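Local coordinates for protein 2-c-methyl-d-erythritol 4-phosphate cytidylyltransferase (Streptococcus pneumoniae, PDB 2VSH) that transfers the cytidylyl group of CTP to D-ribitol 5-phosphate, making the CDP-activated ribitol used for teichoic acid precursors, at residues L103-R116 with Q167-F179. Sequence-based numbering, arbitrary orientation.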
loop_
_atom_site.group_PDB
_atom_site.type_symbol
_atom_site.label_atom_id
_atom_site.label_comp_id
_atom_site.label_asym_id
_atom_site.label_seq_id
_atom_site.Cartn_x
_atom_site.Cartn_y
_atom_site.Cartn_z
ATOM N N LEU A 103 26.389 -26.663 -2.608
ATOM C CA LEU A 103 25.543 -26.123 -3.670
ATOM C C LEU A 103 26.027 -26.482 -5.054
ATOM O O LEU A 103 27.234 -26.559 -5.293
ATOM C CB LEU A 103 25.503 -24.594 -3.594
ATOM C CG LEU A 103 24.797 -23.855 -2.469
ATOM C CD1 LEU A 103 25.266 -22.414 -2.537
ATOM C CD2 LEU A 103 23.257 -23.943 -2.573
ATOM N N THR A 104 25.078 -26.673 -5.966
ATOM C CA THR A 104 25.385 -26.738 -7.400
ATOM C C THR A 104 24.723 -25.507 -8.024
ATOM O O THR A 104 23.960 -24.814 -7.338
ATOM C CB THR A 104 24.853 -28.041 -8.076
ATOM O OG1 THR A 104 23.416 -28.021 -8.095
ATOM C CG2 THR A 104 25.370 -29.299 -7.373
ATOM N N PRO A 105 25.019 -25.206 -9.309
ATOM C CA PRO A 105 24.422 -24.029 -9.962
ATOM C C PRO A 105 22.901 -24.041 -10.104
ATOM O O PRO A 105 22.301 -22.987 -10.313
ATOM C CB PRO A 105 25.042 -24.060 -11.365
ATOM C CG PRO A 105 26.294 -24.807 -11.202
ATOM C CD PRO A 105 25.971 -25.881 -10.211
ATOM N N GLU A 106 22.293 -25.219 -10.046
ATOM C CA GLU A 106 20.869 -25.343 -10.322
ATOM C C GLU A 106 20.004 -25.363 -9.061
ATOM O O GLU A 106 18.787 -25.219 -9.154
ATOM C CB GLU A 106 20.558 -26.534 -11.249
ATOM C CG GLU A 106 21.013 -26.333 -12.724
ATOM C CD GLU A 106 20.538 -24.994 -13.330
ATOM O OE1 GLU A 106 19.331 -24.667 -13.249
ATOM O OE2 GLU A 106 21.382 -24.255 -13.888
ATOM N N ASP A 107 20.630 -25.490 -7.891
ATOM C CA ASP A 107 19.891 -25.482 -6.621
ATOM C C ASP A 107 19.175 -24.148 -6.399
ATOM O O ASP A 107 19.759 -23.094 -6.606
ATOM C CB ASP A 107 20.810 -25.778 -5.431
ATOM C CG ASP A 107 21.378 -27.181 -5.462
ATOM O OD1 ASP A 107 20.742 -28.085 -6.045
ATOM O OD2 ASP A 107 22.486 -27.382 -4.924
ATOM N N ILE A 108 17.911 -24.216 -5.981
ATOM C CA ILE A 108 17.033 -23.051 -5.898
ATOM C C ILE A 108 16.609 -22.773 -4.441
ATOM O O ILE A 108 16.484 -23.703 -3.644
ATOM C CB ILE A 108 15.793 -23.282 -6.806
ATOM C CG1 ILE A 108 16.142 -23.016 -8.272
ATOM C CG2 ILE A 108 14.611 -22.407 -6.389
ATOM C CD1 ILE A 108 15.211 -23.741 -9.241
ATOM N N VAL A 109 16.429 -21.499 -4.083
ATOM C CA VAL A 109 15.843 -21.139 -2.800
ATOM C C VAL A 109 14.563 -20.342 -3.029
ATOM O O VAL A 109 14.551 -19.386 -3.810
ATOM C CB VAL A 109 16.831 -20.388 -1.832
ATOM C CG1 VAL A 109 17.276 -19.019 -2.387
ATOM C CG2 VAL A 109 16.219 -20.218 -0.436
ATOM N N VAL A 110 13.490 -20.774 -2.380
ATOM C CA VAL A 110 12.237 -20.022 -2.340
ATOM C C VAL A 110 12.252 -19.172 -1.068
ATOM O O VAL A 110 11.983 -19.683 0.023
ATOM C CB VAL A 110 10.985 -20.968 -2.380
ATOM C CG1 VAL A 110 9.670 -20.162 -2.354
ATOM C CG2 VAL A 110 10.995 -21.863 -3.624
ATOM N N THR A 111 12.593 -17.882 -1.203
ATOM C CA THR A 111 12.661 -16.968 -0.066
ATOM C C THR A 111 11.300 -16.342 0.237
ATOM O O THR A 111 10.537 -16.026 -0.676
ATOM C CB THR A 111 13.734 -15.835 -0.232
ATOM O OG1 THR A 111 13.309 -14.890 -1.226
ATOM C CG2 THR A 111 15.110 -16.414 -0.596
ATOM N N HIS A 112 10.994 -16.179 1.530
ATOM C CA HIS A 112 9.661 -15.747 1.937
ATOM C C HIS A 112 9.703 -15.125 3.334
ATOM O O HIS A 112 10.404 -15.628 4.217
ATOM C CB HIS A 112 8.684 -16.947 1.905
ATOM C CG HIS A 112 7.257 -16.575 2.165
ATOM N ND1 HIS A 112 6.513 -15.821 1.281
ATOM C CD2 HIS A 112 6.442 -16.840 3.216
ATOM C CE1 HIS A 112 5.293 -15.654 1.771
ATOM N NE2 HIS A 112 5.229 -16.247 2.950
ATOM N N ASP A 113 8.957 -14.038 3.521
ATOM C CA ASP A 113 8.845 -13.353 4.823
ATOM C C ASP A 113 8.216 -14.262 5.869
ATOM O O ASP A 113 7.180 -14.865 5.602
ATOM C CB ASP A 113 7.930 -12.131 4.700
ATOM C CG ASP A 113 8.508 -11.032 3.830
ATOM O OD1 ASP A 113 9.749 -10.897 3.753
ATOM O OD2 ASP A 113 7.708 -10.284 3.235
ATOM N N SER A 114 8.785 -14.300 7.076
ATOM C CA SER A 114 8.180 -15.059 8.187
ATOM C C SER A 114 6.786 -14.573 8.549
ATOM O O SER A 114 5.960 -15.366 8.993
ATOM C CB SER A 114 9.049 -15.005 9.439
ATOM O OG SER A 114 9.145 -13.669 9.879
ATOM N N VAL A 115 6.545 -13.270 8.375
ATOM C CA VAL A 115 5.262 -12.649 8.754
ATOM C C VAL A 115 4.222 -12.631 7.634
ATOM O O VAL A 115 3.251 -11.858 7.662
ATOM C CB VAL A 115 5.451 -11.231 9.318
ATOM C CG1 VAL A 115 6.104 -11.295 10.704
ATOM C CG2 VAL A 115 6.248 -10.340 8.317
ATOM N N ARG A 116 4.423 -13.500 6.661
ATOM C CA ARG A 116 3.433 -13.746 5.622
ATOM C C ARG A 116 2.887 -15.179 5.751
ATOM O O ARG A 116 3.215 -16.039 4.935
ATOM C CB ARG A 116 4.026 -13.513 4.241
ATOM C CG ARG A 116 4.143 -12.034 3.848
ATOM C CD ARG A 116 4.515 -11.899 2.382
ATOM N NE ARG A 116 5.047 -10.567 2.086
ATOM C CZ ARG A 116 4.342 -9.550 1.597
ATOM N NH1 ARG A 116 3.054 -9.680 1.340
ATOM N NH2 ARG A 116 4.932 -8.385 1.370
ATOM N N GLN A 167 2.071 -4.504 -6.592
ATOM C CA GLN A 167 2.538 -4.559 -5.212
ATOM C C GLN A 167 3.411 -5.807 -5.052
ATOM O O GLN A 167 2.982 -6.932 -5.360
ATOM C CB GLN A 167 1.363 -4.598 -4.229
ATOM C CG GLN A 167 1.762 -4.889 -2.784
ATOM C CD GLN A 167 0.596 -5.355 -1.928
ATOM O OE1 GLN A 167 0.543 -6.514 -1.498
ATOM N NE2 GLN A 167 -0.349 -4.458 -1.681
ATOM N N GLY A 168 4.642 -5.592 -4.599
ATOM C CA GLY A 168 5.600 -6.669 -4.413
ATOM C C GLY A 168 5.288 -7.433 -3.154
ATOM O O GLY A 168 5.068 -6.842 -2.104
ATOM N N GLN A 169 5.273 -8.758 -3.264
ATOM C CA GLN A 169 5.078 -9.617 -2.115
ATOM C C GLN A 169 6.259 -10.565 -2.043
ATOM O O GLN A 169 7.279 -10.321 -2.673
ATOM C CB GLN A 169 3.769 -10.397 -2.237
ATOM C CG GLN A 169 2.522 -9.537 -2.466
ATOM C CD GLN A 169 1.234 -10.366 -2.461
ATOM O OE1 GLN A 169 1.214 -11.525 -2.893
ATOM N NE2 GLN A 169 0.159 -9.776 -1.952
ATOM N N THR A 170 6.128 -11.632 -1.261
ATOM C CA THR A 170 7.028 -12.773 -1.370
ATOM C C THR A 170 6.148 -14.024 -1.534
ATOM O O THR A 170 4.964 -13.963 -1.215
ATOM C CB THR A 170 8.062 -12.858 -0.209
ATOM O OG1 THR A 170 7.447 -13.298 1.010
ATOM C CG2 THR A 170 8.793 -11.514 0.004
ATOM N N PRO A 171 6.712 -15.159 -2.008
ATOM C CA PRO A 171 8.118 -15.492 -2.338
ATOM C C PRO A 171 8.877 -14.682 -3.397
ATOM O O PRO A 171 8.297 -14.040 -4.275
ATOM C CB PRO A 171 8.048 -16.973 -2.756
ATOM C CG PRO A 171 6.857 -17.508 -2.098
ATOM C CD PRO A 171 5.851 -16.348 -2.137
ATOM N N GLN A 172 10.196 -14.726 -3.259
ATOM C CA GLN A 172 11.137 -14.334 -4.283
ATOM C C GLN A 172 12.081 -15.521 -4.437
ATOM O O GLN A 172 12.687 -15.981 -3.460
ATOM C CB GLN A 172 11.885 -13.065 -3.872
ATOM C CG GLN A 172 10.961 -11.893 -3.620
ATOM C CD GLN A 172 11.675 -10.585 -3.282
ATOM O OE1 GLN A 172 11.242 -9.519 -3.708
ATOM N NE2 GLN A 172 12.752 -10.661 -2.508
ATOM N N THR A 173 12.184 -16.025 -5.663
ATOM C CA THR A 173 12.777 -17.336 -5.915
ATOM C C THR A 173 13.887 -17.255 -6.967
ATOM O O THR A 173 13.754 -16.576 -7.985
ATOM C CB THR A 173 11.672 -18.348 -6.342
ATOM O OG1 THR A 173 10.695 -18.421 -5.295
ATOM C CG2 THR A 173 12.241 -19.749 -6.613
ATOM N N PHE A 174 14.992 -17.949 -6.704
ATOM C CA PHE A 174 16.163 -17.860 -7.557
ATOM C C PHE A 174 17.196 -18.934 -7.208
ATOM O O PHE A 174 17.141 -19.531 -6.140
ATOM C CB PHE A 174 16.780 -16.436 -7.469
ATOM C CG PHE A 174 16.808 -15.861 -6.078
ATOM C CD1 PHE A 174 17.692 -16.349 -5.123
ATOM C CD2 PHE A 174 15.951 -14.824 -5.723
ATOM C CE1 PHE A 174 17.701 -15.820 -3.830
ATOM C CE2 PHE A 174 15.964 -14.293 -4.443
ATOM C CZ PHE A 174 16.838 -14.796 -3.494
ATOM N N ARG A 175 18.145 -19.160 -8.111
ATOM C CA ARG A 175 19.246 -20.094 -7.858
ATOM C C ARG A 175 20.142 -19.493 -6.794
ATOM O O ARG A 175 20.454 -18.299 -6.837
ATOM C CB ARG A 175 20.017 -20.382 -9.147
ATOM C CG ARG A 175 19.250 -21.291 -10.109
ATOM C CD ARG A 175 19.647 -21.121 -11.572
ATOM N NE ARG A 175 18.612 -21.758 -12.387
ATOM C CZ ARG A 175 17.502 -21.165 -12.835
ATOM N NH1 ARG A 175 17.254 -19.883 -12.604
ATOM N NH2 ARG A 175 16.628 -21.870 -13.528
ATOM N N CYS A 176 20.495 -20.307 -5.802
ATOM C CA CYS A 176 21.330 -19.871 -4.680
ATOM C C CYS A 176 22.646 -19.267 -5.158
ATOM O O CYS A 176 23.020 -18.204 -4.693
ATOM C CB CYS A 176 21.640 -21.058 -3.769
ATOM S SG CYS A 176 20.196 -21.805 -2.965
ATOM N N LYS A 177 23.335 -19.957 -6.078
ATOM C CA LYS A 177 24.617 -19.495 -6.634
ATOM C C LYS A 177 24.456 -18.150 -7.328
ATOM O O LYS A 177 25.300 -17.254 -7.141
ATOM C CB LYS A 177 25.207 -20.527 -7.611
ATOM C CG LYS A 177 26.663 -20.273 -8.042
ATOM C CD LYS A 177 27.082 -21.220 -9.178
ATOM C CE LYS A 177 28.541 -21.005 -9.662
ATOM N NZ LYS A 177 28.840 -19.651 -10.233
ATOM N N ASP A 178 23.367 -18.004 -8.095
ATOM C CA ASP A 178 23.072 -16.764 -8.798
ATOM C C ASP A 178 22.951 -15.581 -7.844
ATOM O O ASP A 178 23.545 -14.526 -8.096
ATOM C CB ASP A 178 21.800 -16.879 -9.632
ATOM C CG ASP A 178 22.018 -17.619 -10.940
ATOM O OD1 ASP A 178 23.130 -18.163 -11.155
ATOM O OD2 ASP A 178 21.072 -17.653 -11.743
ATOM N N PHE A 179 22.199 -15.743 -6.757
ATOM C CA PHE A 179 22.110 -14.678 -5.762
ATOM C C PHE A 179 23.481 -14.353 -5.166
ATOM O O PHE A 179 23.826 -13.183 -5.025
ATOM C CB PHE A 179 21.123 -15.021 -4.642
ATOM C CG PHE A 179 21.082 -13.994 -3.547
ATOM C CD1 PHE A 179 21.971 -14.070 -2.473
ATOM C CD2 PHE A 179 20.170 -12.938 -3.597
ATOM C CE1 PHE A 179 21.945 -13.126 -1.454
ATOM C CE2 PHE A 179 20.134 -11.985 -2.580
ATOM C CZ PHE A 179 21.027 -12.072 -1.513
HETATM O O HOH W 1 22.455 -22.474 -6.774
HETATM O O HOH W 2 23.631 -20.842 -10.765
HETATM O O HOH W 3 3.022 -6.580 -0.103
#
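Antiparallel pairing of strand 108-113 with strand 171-175, their axes at 161°, joins strand 108-113, parallel to strand 3-9 on its other edge, to the strand of the mixed sheet that runs against both its neighbours in this GT-A-type nucleotidyltransferase fold. Two hydrogen-bonded pairs, Val109 with Phe174 and Thr111 with Gln172, set the register. Val109 N reaches Phe174 O at 2.9 Å and nearly straight, 172° at the hydrogen. Gln172 O is gripped twice, by Thr111 N and by Thr111 OG1, the latter at 2.6 Å; with chi1 at 71° the hydroxyl sits between its own N and carbonyl carbon, while CG2 is left to meet Phe174 CZ. On that face Val109 CG1 also packs at 3.5 Å from Phe174 CE1. On the other face Val110 CG1 lies beside Pro171 CB, and helix 121-133 covers both residues.

At the end of the pairing Arg175, opposite Ile108, is also the N-cap residue of helix 176-184, and Cys176 N donates to Asp107 O. The Arg175 side chain runs alongside Glu106: NE bonds OE1 at 3.1 Å, in the guanidinium plane but from above the carboxylate, while NH1 goes to His134 O.

At the opposite end, after a cis peptide between Thr170 and Pro171, Thr170 OG1 accepts from Asp113 N. This end adjoins the CTP site, to which Ser114 probably belongs, and Asp113 OD1 forms a salt bridge with Arg86, probably a CTP-binding residue. Asp113 OD2 forms a salt bridge with Arg116 NE at 2.9 Å, in the guanidinium plane, and Arg116 NH1 donates to Asn217 O; one face of that group is covered by Gln169 CA and by Thr170 N, 3.7 Å above the plane.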